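Local coordinates for ABC transporter substrate binding protein (Ribose) (Agrobacterium vitis, PDB 5DKV) that binds alpha-D-tagatopyranose in the crystal and probably serves as the solute-binding component of a bacterial ABC sugar importer, at residues R29-P34 and D86-A91; T72-L77 and T96-P101; I90-T95 and M112-T117; S136-D141 and T298-G303. All blocks are in the same frame, centred on the assembly; numbering follows the deposited sequence.

Interaction 1 of 4, residues R29-P34 and D86-A91; sequences RIALIP and DAILIA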
loop_
_atom_site.group_PDB
_atom_site.type_symbol
_atom_site.label_atom_id
_atom_site.label_comp_id
_atom_site.label_asym_id
_atom_site.label_seq_id
_atom_site.Cartn_x
_atom_site.Cartn_y
_atom_site.Cartn_z
ATOM N N ARG A 29 7.535 22.561 -9.108
ATOM C CA ARG A 29 8.027 21.237 -9.471
ATOM C C ARG A 29 8.003 20.351 -8.232
ATOM O O ARG A 29 8.739 20.578 -7.281
ATOM C CB ARG A 29 9.430 21.335 -10.062
ATOM C CG ARG A 29 9.424 22.066 -11.393
ATOM C CD ARG A 29 10.787 22.613 -11.756
ATOM N NE ARG A 29 11.773 21.552 -11.943
ATOM C CZ ARG A 29 12.776 21.291 -11.103
ATOM N NH1 ARG A 29 12.937 22.007 -9.996
ATOM N NH2 ARG A 29 13.627 20.305 -11.379
ATOM N N ILE A 30 7.112 19.367 -8.242
ATOM C CA ILE A 30 6.893 18.501 -7.089
ATOM C C ILE A 30 7.327 17.088 -7.443
ATOM O O ILE A 30 6.861 16.516 -8.429
ATOM C CB ILE A 30 5.404 18.517 -6.658
ATOM C CG1 ILE A 30 4.989 19.926 -6.243
ATOM C CG2 ILE A 30 5.138 17.497 -5.517
ATOM C CD1 ILE A 30 3.473 20.126 -6.121
ATOM N N ALA A 31 8.251 16.535 -6.666
ATOM C CA ALA A 31 8.772 15.203 -6.940
ATOM C C ALA A 31 7.909 14.129 -6.296
ATOM O O ALA A 31 7.338 14.350 -5.229
ATOM C CB ALA A 31 10.166 15.088 -6.443
ATOM N N LEU A 32 7.802 12.989 -6.964
ATOM C CA LEU A 32 7.115 11.817 -6.425
ATOM C C LEU A 32 8.025 10.621 -6.593
ATOM O O LEU A 32 8.404 10.280 -7.702
ATOM C CB LEU A 32 5.761 11.589 -7.109
ATOM C CG LEU A 32 5.041 10.301 -6.721
ATOM C CD1 LEU A 32 4.769 10.189 -5.203
ATOM C CD2 LEU A 32 3.720 10.219 -7.526
ATOM N N ILE A 33 8.392 10.023 -5.461
ATOM C CA ILE A 33 9.259 8.869 -5.401
ATOM C C ILE A 33 8.453 7.679 -4.837
ATOM O O ILE A 33 8.160 7.622 -3.652
ATOM C CB ILE A 33 10.505 9.144 -4.524
ATOM C CG1 ILE A 33 11.303 10.328 -5.081
ATOM C CG2 ILE A 33 11.380 7.863 -4.474
ATOM C CD1 ILE A 33 12.468 10.795 -4.216
ATOM N N PRO A 34 8.068 6.736 -5.698
ATOM C CA PRO A 34 7.240 5.606 -5.238
ATOM C C PRO A 34 8.081 4.588 -4.480
ATOM O O PRO A 34 9.314 4.679 -4.466
ATOM C CB PRO A 34 6.718 5.008 -6.537
ATOM C CG PRO A 34 7.880 5.215 -7.467
ATOM C CD PRO A 34 8.430 6.596 -7.119
ATOM N N ASP A 86 10.737 21.678 -5.715
ATOM C CA ASP A 86 10.139 22.566 -4.711
ATOM C C ASP A 86 9.616 21.802 -3.487
ATOM O O ASP A 86 9.565 22.345 -2.366
ATOM C CB ASP A 86 9.011 23.390 -5.359
ATOM C CG ASP A 86 9.536 24.326 -6.442
ATOM O OD1 ASP A 86 10.423 25.151 -6.127
ATOM O OD2 ASP A 86 9.099 24.213 -7.608
ATOM N N ALA A 87 9.200 20.559 -3.717
ATOM C CA ALA A 87 8.773 19.660 -2.642
ATOM C C ALA A 87 8.960 18.212 -3.059
ATOM O O ALA A 87 9.077 17.928 -4.260
ATOM C CB ALA A 87 7.308 19.938 -2.271
ATOM N N ILE A 88 9.031 17.307 -2.069
ATOM C CA ILE A 88 9.149 15.865 -2.330
ATOM C C ILE A 88 8.018 15.106 -1.669
ATOM O O ILE A 88 7.759 15.267 -0.469
ATOM C CB ILE A 88 10.496 15.288 -1.806
ATOM C CG1 ILE A 88 11.660 15.909 -2.570
ATOM C CG2 ILE A 88 10.525 13.746 -1.900
ATOM C CD1 ILE A 88 13.026 15.744 -1.888
ATOM N N LEU A 89 7.323 14.308 -2.471
ATOM C CA LEU A 89 6.448 13.257 -1.989
ATOM C C LEU A 89 7.204 11.930 -2.106
ATOM O O LEU A 89 7.745 11.623 -3.170
ATOM C CB LEU A 89 5.178 13.189 -2.816
ATOM C CG LEU A 89 4.412 14.503 -3.042
ATOM C CD1 LEU A 89 3.162 14.258 -3.869
ATOM C CD2 LEU A 89 3.998 15.142 -1.756
ATOM N N ILE A 90 7.262 11.147 -1.036
ATOM C CA ILE A 90 7.972 9.884 -1.109
ATOM C C ILE A 90 7.280 8.799 -0.282
ATOM O O ILE A 90 6.715 9.045 0.786
ATOM C CB ILE A 90 9.440 10.051 -0.640
ATOM C CG1 ILE A 90 10.173 8.709 -0.670
ATOM C CG2 ILE A 90 9.462 10.610 0.747
ATOM C CD1 ILE A 90 11.685 8.853 -0.553
ATOM N N ALA A 91 7.315 7.584 -0.808
ATOM C CA ALA A 91 6.918 6.421 -0.055
ATOM C C ALA A 91 8.196 5.701 0.430
ATOM O O ALA A 91 8.786 4.893 -0.316
ATOM C CB ALA A 91 6.060 5.489 -0.906
#
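Ala31 is paired with Ile88 and Leu32 with Leu89 where strands 29-33 and 87-90 run parallel, their axes 20° apart. Ala31 N donates to Ala87 O and its carbonyl accepts from Leu89 N (Ala31 O to Leu89 N 2.8 Å); Ile33 repeats the pattern, N to Leu89 O and O from Ala91 N. Beyond the first rung Asp86 extends the pairing. Its OD2 takes the Arg29 N-H on the anti lone pair, nearly straight (Arg29 N to Asp86 OD2 2.7 Å, 174° at hydrogen), while Asp86 N returns a bond to Arg29 O. On one face Leu89 lies between two neighbours: its CG meets Ile30 CG2 at 4.0 Å, and its CB meets Leu32 CD1 at 3.9 Å. On the other, Ile33 and Ile90 lie side by side, Ile33 CB 3.9 Å from Ile90 CG1, which chi1 of 178° swings anti to its own backbone N.

Helix 40-56 covers Leu32 and helix 70-81 covers Ala31 and Ile33, as in an alpha/beta/alpha sandwich. The Arg29 guanidinium turns instead to the carbonyls of Lys83 and Lys84. Main-chain polarity is thus spent inside the sheet, and both faces can present hydrocarbon to the helices.

Interaction 2 of 4, residues T72-L77 and T96-P101; sequences TQVPVL and TQLVQP
Between residues 72-77 and 96-101 the backbones come nearest at Val74 and Pro101, their CA atoms 6.8 Å apart, and helix 70-81 is kinked at Pro75, whose N makes no bond to the preceding turn. Both methyls of Val74 meet the ring of Pro101 at about a right angle: CG2 is 3.9 Å from Pro101 CG, and CG1 lies against the same CB-CG edge. One turn on, Leu77 puts its CD2 against Pro101 CB at 3.9 Å; with CG anti to the backbone N (chi1 168°) the leucine reaches across the gap. Leu98 comes in from the segment leading to Pro101. Its CD1 is 4.1 Å from Leu77 CD2 and equally far from Val74 CG2, and it slides past Val74 in the opposite direction.

Gln73 crosses Leu98 at about a right angle, and its OE1 is 3.6 Å from Leu98 CG, a purely van der Waals touch. The amide is used elsewhere: OE1 is hydrogen-bonded to Thr93 OG1, and NE2 to the carbonyls of Ala91 and Pro34, all in loops that follow the strands beneath. Leu77 also rests on Ile33, and Leu98 on Ile90, so the two helices pack side by side over one face of a Rossmann-like sheet. Between the two segments the contact is van der Waals, mostly aliphatic, without hydrogen bonds; the buried amide of Gln73 is satisfied by the loops below and pins the helix start to them.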
loop_
_atom_site.group_PDB
_atom_site.type_symbol
_atom_site.label_atom_id
_atom_site.label_comp_id
_atom_site.label_asym_id
_atom_site.label_seq_id
_atom_site.Cartn_x
_atom_site.Cartn_y
_atom_site.Cartn_z
ATOM N N THR A 72 18.314 0.714 -3.086
ATOM C CA THR A 72 18.130 1.303 -4.418
ATOM C C THR A 72 17.278 2.581 -4.382
ATOM O O THR A 72 17.433 3.453 -5.247
ATOM C CB THR A 72 17.482 0.314 -5.396
ATOM O OG1 THR A 72 16.279 -0.167 -4.835
ATOM C CG2 THR A 72 18.410 -0.870 -5.669
ATOM N N GLN A 73 16.410 2.736 -3.386
ATOM C CA GLN A 73 15.610 3.962 -3.331
ATOM C C GLN A 73 16.455 5.195 -2.963
ATOM O O GLN A 73 16.213 6.288 -3.488
ATOM C CB GLN A 73 14.447 3.815 -2.350
ATOM C CG GLN A 73 13.459 4.993 -2.421
ATOM C CD GLN A 73 12.342 4.847 -1.416
ATOM O OE1 GLN A 73 12.585 4.589 -0.244
ATOM N NE2 GLN A 73 11.113 4.953 -1.887
ATOM N N VAL A 74 17.443 5.054 -2.085
ATOM C CA VAL A 74 18.170 6.237 -1.643
ATOM C C VAL A 74 18.957 6.917 -2.786
ATOM O O VAL A 74 18.936 8.153 -2.887
ATOM C CB VAL A 74 19.098 5.907 -0.431
ATOM C CG1 VAL A 74 20.115 7.042 -0.135
ATOM C CG2 VAL A 74 18.228 5.645 0.796
ATOM N N PRO A 75 19.619 6.141 -3.675
ATOM C CA PRO A 75 20.244 6.824 -4.816
ATOM C C PRO A 75 19.265 7.579 -5.718
ATOM O O PRO A 75 19.629 8.616 -6.304
ATOM C CB PRO A 75 20.900 5.684 -5.590
ATOM C CG PRO A 75 21.189 4.641 -4.538
ATOM C CD PRO A 75 20.111 4.761 -3.517
ATOM N N VAL A 76 18.060 7.048 -5.867
ATOM C CA VAL A 76 17.037 7.764 -6.602
ATOM C C VAL A 76 16.682 9.057 -5.889
ATOM O O VAL A 76 16.586 10.120 -6.516
ATOM C CB VAL A 76 15.786 6.913 -6.777
ATOM C CG1 VAL A 76 14.659 7.729 -7.426
ATOM C CG2 VAL A 76 16.122 5.691 -7.613
ATOM N N LEU A 77 16.458 8.961 -4.582
ATOM C CA LEU A 77 16.175 10.144 -3.782
ATOM C C LEU A 77 17.289 11.172 -3.951
ATOM O O LEU A 77 17.017 12.355 -4.155
ATOM C CB LEU A 77 15.998 9.778 -2.322
ATOM C CG LEU A 77 15.971 10.931 -1.321
ATOM C CD1 LEU A 77 14.817 11.882 -1.539
ATOM C CD2 LEU A 77 15.958 10.347 0.068
ATOM N N THR A 96 13.459 3.482 9.205
ATOM C CA THR A 96 14.670 4.015 9.837
ATOM C C THR A 96 15.725 4.412 8.819
ATOM O O THR A 96 16.375 5.449 8.972
ATOM C CB THR A 96 15.290 2.997 10.826
ATOM O OG1 THR A 96 15.601 1.787 10.132
ATOM C CG2 THR A 96 14.328 2.687 11.911
ATOM N N GLN A 97 15.897 3.610 7.769
ATOM C CA GLN A 97 17.020 3.830 6.869
ATOM C C GLN A 97 16.780 5.018 5.927
ATOM O O GLN A 97 17.717 5.515 5.326
ATOM C CB GLN A 97 17.314 2.578 6.045
ATOM C CG GLN A 97 17.841 1.378 6.841
ATOM C CD GLN A 97 18.894 1.751 7.868
ATOM O OE1 GLN A 97 19.848 2.470 7.567
ATOM N NE2 GLN A 97 18.719 1.273 9.094
ATOM N N LEU A 98 15.541 5.472 5.812
ATOM C CA LEU A 98 15.243 6.660 4.991
ATOM C C LEU A 98 15.288 7.952 5.797
ATOM O O LEU A 98 15.203 9.039 5.233
ATOM C CB LEU A 98 13.870 6.510 4.316
ATOM C CG LEU A 98 13.906 5.941 2.874
ATOM C CD1 LEU A 98 14.449 6.975 1.872
ATOM C CD2 LEU A 98 14.683 4.647 2.810
ATOM N N VAL A 99 15.477 7.849 7.107
ATOM C CA VAL A 99 15.455 9.046 7.947
ATOM C C VAL A 99 16.604 9.991 7.610
ATOM O O VAL A 99 16.348 11.149 7.272
ATOM C CB VAL A 99 15.495 8.680 9.437
ATOM C CG1 VAL A 99 15.643 9.938 10.326
ATOM C CG2 VAL A 99 14.248 7.915 9.782
ATOM N N GLN A 100 17.854 9.534 7.699
ATOM C CA GLN A 100 18.965 10.456 7.464
ATOM C C GLN A 100 19.050 10.947 5.998
ATOM O O GLN A 100 19.347 12.128 5.755
ATOM C CB GLN A 100 20.298 9.832 7.896
ATOM C CG GLN A 100 20.463 9.754 9.415
ATOM C CD GLN A 100 20.314 11.112 10.103
ATOM O OE1 GLN A 100 20.799 12.131 9.609
ATOM N NE2 GLN A 100 19.624 11.129 11.236
ATOM N N PRO A 101 18.786 10.066 5.019
ATOM C CA PRO A 101 18.760 10.544 3.636
ATOM C C PRO A 101 17.717 11.627 3.401
ATOM O O PRO A 101 18.015 12.590 2.693
ATOM C CB PRO A 101 18.443 9.271 2.842
ATOM C CG PRO A 101 19.035 8.191 3.658
ATOM C CD PRO A 101 18.725 8.596 5.076
#

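Interaction 3 of 4, residues I90-T95 and M112-T117; sequences IAPTDT and MITVDT. With T6T (alpha-D-tagatopyranose), chain E.
Thr117 OG1 donates to Pro92 O at 2.7 Å, tilted from the carbonyl plane and well off the C=O direction. The same hydroxyl oxygen rides close over the proline ring, 3.0 Å from Pro92 CD, the two side chains sliding past each other in opposite directions. Chi1 of 54° sets OG1 between the backbone N and the carbonyl carbon, which turns it to the loop and sends CG2 toward the sugar.

Further back, strands 87-90 and 112-115 are parallel neighbours. Ile90 O accepts from Val115 N (2.9 Å), with the CA-H of Thr114 close to the same oxygen, and Ile90 N binds Ile113 O. Ala91 CB packs 3.1 Å from Val115 O, a tight fit at the strand end.

Both segments leave the sheet here at the carboxyl ends of parallel strands, where Rossmann-like lobes of periplasmic binding proteins collect their ligand loops. Asp116 sits at the centre of a classic gamma turn (phi 75°, psi -65°) whose closing bond, Thr117 N to Val115 O, is weak. Its carboxylate accepts from two neighbouring hydroxyls of alpha-D-tagatopyranose, O4 to Asp116 OD1 and O5 to Asp116 OD2, each at 2.7 Å. Tyr42 OH adds a weak bond to OD2, while Asp39, Thr174, Arg178, Asn228, Asp254 and Gln274 bind the same sugar.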
loop_
_atom_site.group_PDB
_atom_site.type_symbol
_atom_site.label_atom_id
_atom_site.label_comp_id
_atom_site.label_asym_id
_atom_site.label_seq_id
_atom_site.Cartn_x
_atom_site.Cartn_y
_atom_site.Cartn_z
ATOM N N ILE A 90 7.262 11.147 -1.036
ATOM C CA ILE A 90 7.972 9.884 -1.109
ATOM C C ILE A 90 7.280 8.799 -0.282
ATOM O O ILE A 90 6.715 9.045 0.786
ATOM C CB ILE A 90 9.440 10.051 -0.640
ATOM C CG1 ILE A 90 10.173 8.709 -0.670
ATOM C CG2 ILE A 90 9.462 10.610 0.747
ATOM C CD1 ILE A 90 11.685 8.853 -0.553
ATOM N N ALA A 91 7.315 7.584 -0.808
ATOM C CA ALA A 91 6.918 6.421 -0.055
ATOM C C ALA A 91 8.196 5.701 0.430
ATOM O O ALA A 91 8.786 4.893 -0.316
ATOM C CB ALA A 91 6.060 5.489 -0.906
ATOM N N PRO A 92 8.675 6.035 1.643
ATOM C CA PRO A 92 9.957 5.470 2.106
ATOM C C PRO A 92 9.871 3.975 2.245
ATOM O O PRO A 92 8.868 3.485 2.743
ATOM C CB PRO A 92 10.181 6.132 3.470
ATOM C CG PRO A 92 8.769 6.513 3.942
ATOM C CD PRO A 92 8.052 6.898 2.668
ATOM N N THR A 93 10.905 3.273 1.803
ATOM C CA THR A 93 10.915 1.825 1.851
ATOM C C THR A 93 11.468 1.258 3.147
ATOM O O THR A 93 11.598 0.051 3.280
ATOM C CB THR A 93 11.740 1.244 0.671
ATOM O OG1 THR A 93 13.006 1.914 0.594
ATOM C CG2 THR A 93 10.985 1.415 -0.626
ATOM N N ASP A 94 11.802 2.120 4.100
ATOM C CA ASP A 94 12.252 1.664 5.405
ATOM C C ASP A 94 12.000 2.783 6.394
ATOM O O ASP A 94 12.296 3.936 6.093
ATOM C CB ASP A 94 13.730 1.297 5.374
ATOM C CG ASP A 94 14.169 0.566 6.618
ATOM O OD1 ASP A 94 14.242 -0.678 6.557
ATOM O OD2 ASP A 94 14.437 1.233 7.646
ATOM N N THR A 95 11.482 2.453 7.573
ATOM C CA THR A 95 11.106 3.485 8.534
ATOM C C THR A 95 12.307 4.160 9.199
ATOM O O THR A 95 12.171 5.270 9.715
ATOM C CB THR A 95 10.176 2.918 9.634
ATOM O OG1 THR A 95 10.887 1.979 10.463
ATOM C CG2 THR A 95 8.962 2.241 9.008
ATOM N N MET A 112 8.740 18.098 2.581
ATOM C CA MET A 112 8.349 16.762 2.152
ATOM C C MET A 112 7.152 16.220 2.890
ATOM O O MET A 112 6.811 16.639 4.005
ATOM C CB MET A 112 9.506 15.797 2.317
ATOM C CG MET A 112 9.819 15.523 3.762
ATOM S SD MET A 112 11.299 14.546 3.872
ATOM C CE MET A 112 12.510 15.781 3.413
ATOM N N ILE A 113 6.501 15.291 2.203
ATOM C CA ILE A 113 5.347 14.564 2.675
ATOM C C ILE A 113 5.603 13.087 2.407
ATOM O O ILE A 113 6.115 12.754 1.323
ATOM C CB ILE A 113 4.074 15.046 1.937
ATOM C CG1 ILE A 113 3.739 16.462 2.390
ATOM C CG2 ILE A 113 2.881 14.114 2.161
ATOM C CD1 ILE A 113 2.579 17.116 1.642
ATOM N N THR A 114 5.285 12.195 3.345
ATOM C CA THR A 114 5.391 10.773 3.013
ATOM C C THR A 114 3.977 10.256 2.683
ATOM O O THR A 114 2.960 10.618 3.294
ATOM C CB THR A 114 6.098 9.915 4.106
ATOM O OG1 THR A 114 5.267 9.750 5.260
ATOM C CG2 THR A 114 7.407 10.548 4.519
ATOM N N VAL A 115 3.940 9.476 1.622
ATOM C CA VAL A 115 2.724 8.890 1.095
ATOM C C VAL A 115 2.856 7.383 1.224
ATOM O O VAL A 115 3.931 6.828 0.987
ATOM C CB VAL A 115 2.467 9.309 -0.389
ATOM C CG1 VAL A 115 2.082 10.794 -0.475
ATOM C CG2 VAL A 115 3.687 9.038 -1.300
ATOM N N ASP A 116 1.756 6.738 1.625
ATOM C CA ASP A 116 1.647 5.275 1.806
ATOM C C ASP A 116 2.355 4.787 3.070
ATOM O O ASP A 116 1.708 4.317 4.018
ATOM C CB ASP A 116 2.169 4.531 0.571
ATOM C CG ASP A 116 1.981 3.039 0.675
ATOM O OD1 ASP A 116 0.903 2.600 1.156
ATOM O OD2 ASP A 116 2.914 2.316 0.245
ATOM N N THR A 117 3.676 4.934 3.081
ATOM C CA THR A 117 4.534 4.518 4.179
ATOM C C THR A 117 5.091 5.730 4.926
ATOM O O THR A 117 4.971 6.859 4.448
ATOM C CB THR A 117 5.698 3.697 3.658
ATOM O OG1 THR A 117 6.358 4.459 2.637
ATOM C CG2 THR A 117 5.197 2.381 3.090
HETATM O O3 T6T E . 0.113 -2.474 -0.852
HETATM C C3 T6T E . 0.783 -1.446 -1.569
HETATM C C4 T6T E . 1.370 -0.501 -0.611
HETATM O O4 T6T E . 0.290 0.118 0.181
HETATM C C5 T6T E . 2.336 -1.178 0.257
HETATM O O5 T6T E . 3.012 -0.250 1.123
HETATM C C6 T6T E . 3.450 -1.836 -0.540
HETATM O O6 T6T E . 2.866 -2.742 -1.522
HETATM C C2 T6T E . 1.927 -2.063 -2.396
HETATM O O2 T6T E . 2.547 -1.016 -3.105
HETATM C C1 T6T E . 1.516 -3.145 -3.314
HETATM O O1 T6T E . 0.589 -2.711 -4.257
#

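Interaction 4 of 4, residues S136-D141 and T298-G303; sequences SYIASD and TKIGTG
Tyr137 with Lys299, Ile138 with Ile300 and Ala139 with Gly301 form a parallel strand pair of the Rossmann-like sheet; strand 299-307 goes on to run antiparallel to 270-273, consistent with a crossing between the two lobes. Main-chain groups alternate across the seam. Tyr137 N binds Thr298 O (2.9 Å), Ile300 N binds Tyr137 O, Ala139 N binds Ile300 O (3.1 Å), and Thr302 N binds Ala139 O. Ile138 and Ile300 lie side by side, Ile138 CG1 4.0 Å from Ile300 CB, both beside helix 276-291.

Polar side chains are satisfied mostly elsewhere. With CG anti to the backbone N (chi1 174°), the ring of Tyr137 leads away from strand 299-307; its OH holds Asp116 O and its ring meets Phe118 edge-to-face. Ser136 OG binds Pro297 O, and Lys299 NZ forms a salt bridge with Asp123. Asp141 OD1 caps Leu144 N at the start of helix 142-156, whereas the buried Asp141 N has no partner in the model. Past the Thr302 N to Ala139 O bond, Ser140 OG pairs with Gln274 OE1, and a water bonded to Thr302 OG1 (2.7 Å) donates to Ser140 OG at 2.6 Å and to Gly303 O at 2.7 Å.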
loop_
_atom_site.group_PDB
_atom_site.type_symbol
_atom_site.label_atom_id
_atom_site.label_comp_id
_atom_site.label_asym_id
_atom_site.label_seq_id
_atom_site.Cartn_x
_atom_site.Cartn_y
_atom_site.Cartn_z
ATOM N N SER A 136 3.520 15.874 6.574
ATOM C CA SER A 136 2.299 15.085 6.601
ATOM C C SER A 136 2.550 13.659 6.198
ATOM O O SER A 136 3.502 13.376 5.486
ATOM C CB SER A 136 1.271 15.714 5.674
ATOM O OG SER A 136 -0.003 15.113 5.803
ATOM N N TYR A 137 1.662 12.773 6.655
ATOM C CA TYR A 137 1.637 11.371 6.299
ATOM C C TYR A 137 0.261 11.075 5.715
ATOM O O TYR A 137 -0.750 11.225 6.416
ATOM C CB TYR A 137 1.888 10.492 7.537
ATOM C CG TYR A 137 1.747 9.009 7.283
ATOM C CD1 TYR A 137 2.187 8.436 6.110
ATOM C CD2 TYR A 137 1.153 8.187 8.225
ATOM C CE1 TYR A 137 2.054 7.063 5.881
ATOM C CE2 TYR A 137 1.017 6.835 8.002
ATOM C CZ TYR A 137 1.473 6.282 6.824
ATOM O OH TYR A 137 1.334 4.936 6.594
ATOM N N ILE A 138 0.232 10.711 4.445
ATOM C CA ILE A 138 -1.022 10.503 3.715
ATOM C C ILE A 138 -1.047 9.055 3.247
ATOM O O ILE A 138 -0.177 8.638 2.455
ATOM C CB ILE A 138 -1.139 11.451 2.530
ATOM C CG1 ILE A 138 -1.101 12.892 3.008
ATOM C CG2 ILE A 138 -2.453 11.188 1.755
ATOM C CD1 ILE A 138 -0.968 13.899 1.892
ATOM N N ALA A 139 -2.025 8.294 3.731
ATOM C CA ALA A 139 -2.047 6.849 3.496
ATOM C C ALA A 139 -3.368 6.242 3.891
ATOM O O ALA A 139 -4.196 6.912 4.510
ATOM C CB ALA A 139 -0.936 6.192 4.284
ATOM N N SER A 140 -3.566 4.962 3.595
ATOM C CA SER A 140 -4.722 4.254 4.158
ATOM C C SER A 140 -4.591 4.095 5.669
ATOM O O SER A 140 -3.502 4.205 6.213
ATOM C CB SER A 140 -4.870 2.864 3.546
ATOM O OG SER A 140 -4.958 2.916 2.140
ATOM N N ASP A 141 -5.699 3.805 6.335
ATOM C CA ASP A 141 -5.667 3.378 7.715
ATOM C C ASP A 141 -5.301 1.892 7.678
ATOM O O ASP A 141 -6.183 1.041 7.574
ATOM C CB ASP A 141 -7.032 3.613 8.421
ATOM C CG ASP A 141 -7.048 3.145 9.889
ATOM O OD1 ASP A 141 -6.183 2.339 10.326
ATOM O OD2 ASP A 141 -7.963 3.575 10.634
ATOM N N THR A 298 -1.244 17.052 9.501
ATOM C CA THR A 298 -0.083 16.171 9.598
ATOM C C THR A 298 -0.446 14.750 9.232
ATOM O O THR A 298 0.440 13.899 9.057
ATOM C CB THR A 298 0.508 16.144 11.010
ATOM O OG1 THR A 298 -0.483 15.680 11.901
ATOM C CG2 THR A 298 0.953 17.534 11.465
ATOM N N LYS A 299 -1.747 14.485 9.138
ATOM C CA LYS A 299 -2.252 13.186 8.667
ATOM C C LYS A 299 -3.490 13.294 7.796
ATOM O O LYS A 299 -4.413 14.026 8.119
ATOM C CB LYS A 299 -2.597 12.290 9.846
ATOM C CG LYS A 299 -1.406 11.848 10.643
ATOM C CD LYS A 299 -1.838 10.914 11.777
ATOM C CE LYS A 299 -0.665 10.544 12.682
ATOM N NZ LYS A 299 -0.080 11.743 13.360
ATOM N N ILE A 300 -3.506 12.562 6.688
ATOM C CA ILE A 300 -4.741 12.366 5.939
ATOM C C ILE A 300 -4.875 10.885 5.672
ATOM O O ILE A 300 -3.968 10.272 5.080
ATOM C CB ILE A 300 -4.765 13.143 4.602
ATOM C CG1 ILE A 300 -4.441 14.606 4.830
ATOM C CG2 ILE A 300 -6.139 12.986 3.932
ATOM C CD1 ILE A 300 -4.389 15.443 3.550
ATOM N N GLY A 301 -5.992 10.331 6.127
ATOM C CA GLY A 301 -6.283 8.914 6.005
ATOM C C GLY A 301 -7.246 8.688 4.856
ATOM O O GLY A 301 -8.310 9.277 4.828
ATOM N N THR A 302 -6.869 7.839 3.907
ATOM C CA THR A 302 -7.696 7.590 2.729
ATOM C C THR A 302 -8.371 6.237 2.925
ATOM O O THR A 302 -7.901 5.432 3.711
ATOM C CB THR A 302 -6.862 7.632 1.440
ATOM O OG1 THR A 302 -5.787 6.689 1.530
ATOM C CG2 THR A 302 -6.269 9.039 1.258
ATOM N N GLY A 303 -9.463 5.997 2.217
ATOM C CA GLY A 303 -10.334 4.866 2.516
ATOM C C GLY A 303 -10.114 3.600 1.718
ATOM O O GLY A 303 -9.159 3.489 0.961
HETATM O O HOH W 1 -6.584 4.238 0.617
#

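Interactions 1, 3 and 4 belong to one sheet: 87-90 is shared by 1 and 3, and 112-115 lies directly between 87-90 and 137-140. Interaction 2 lies above that sheet. Interactions 1, 2 and 3 are buried; interaction 4 is partly open, with Lys299 and Gly301 exposed. Chemistry follows place: main-chain bonds and aliphatic faces in 1, mainly side-chain hydrocarbon in 2, a threonine hydroxyl and the Asp116 carboxylate that binds the sugar at the strand ends in 3, and backbone bonds supplemented by a water between hydroxyls and a carbonyl in 4. Gln73 ties interaction 2 to the loops of 1 and 3, and interactions 3 and 4 meet through Tyr137 and Asp116.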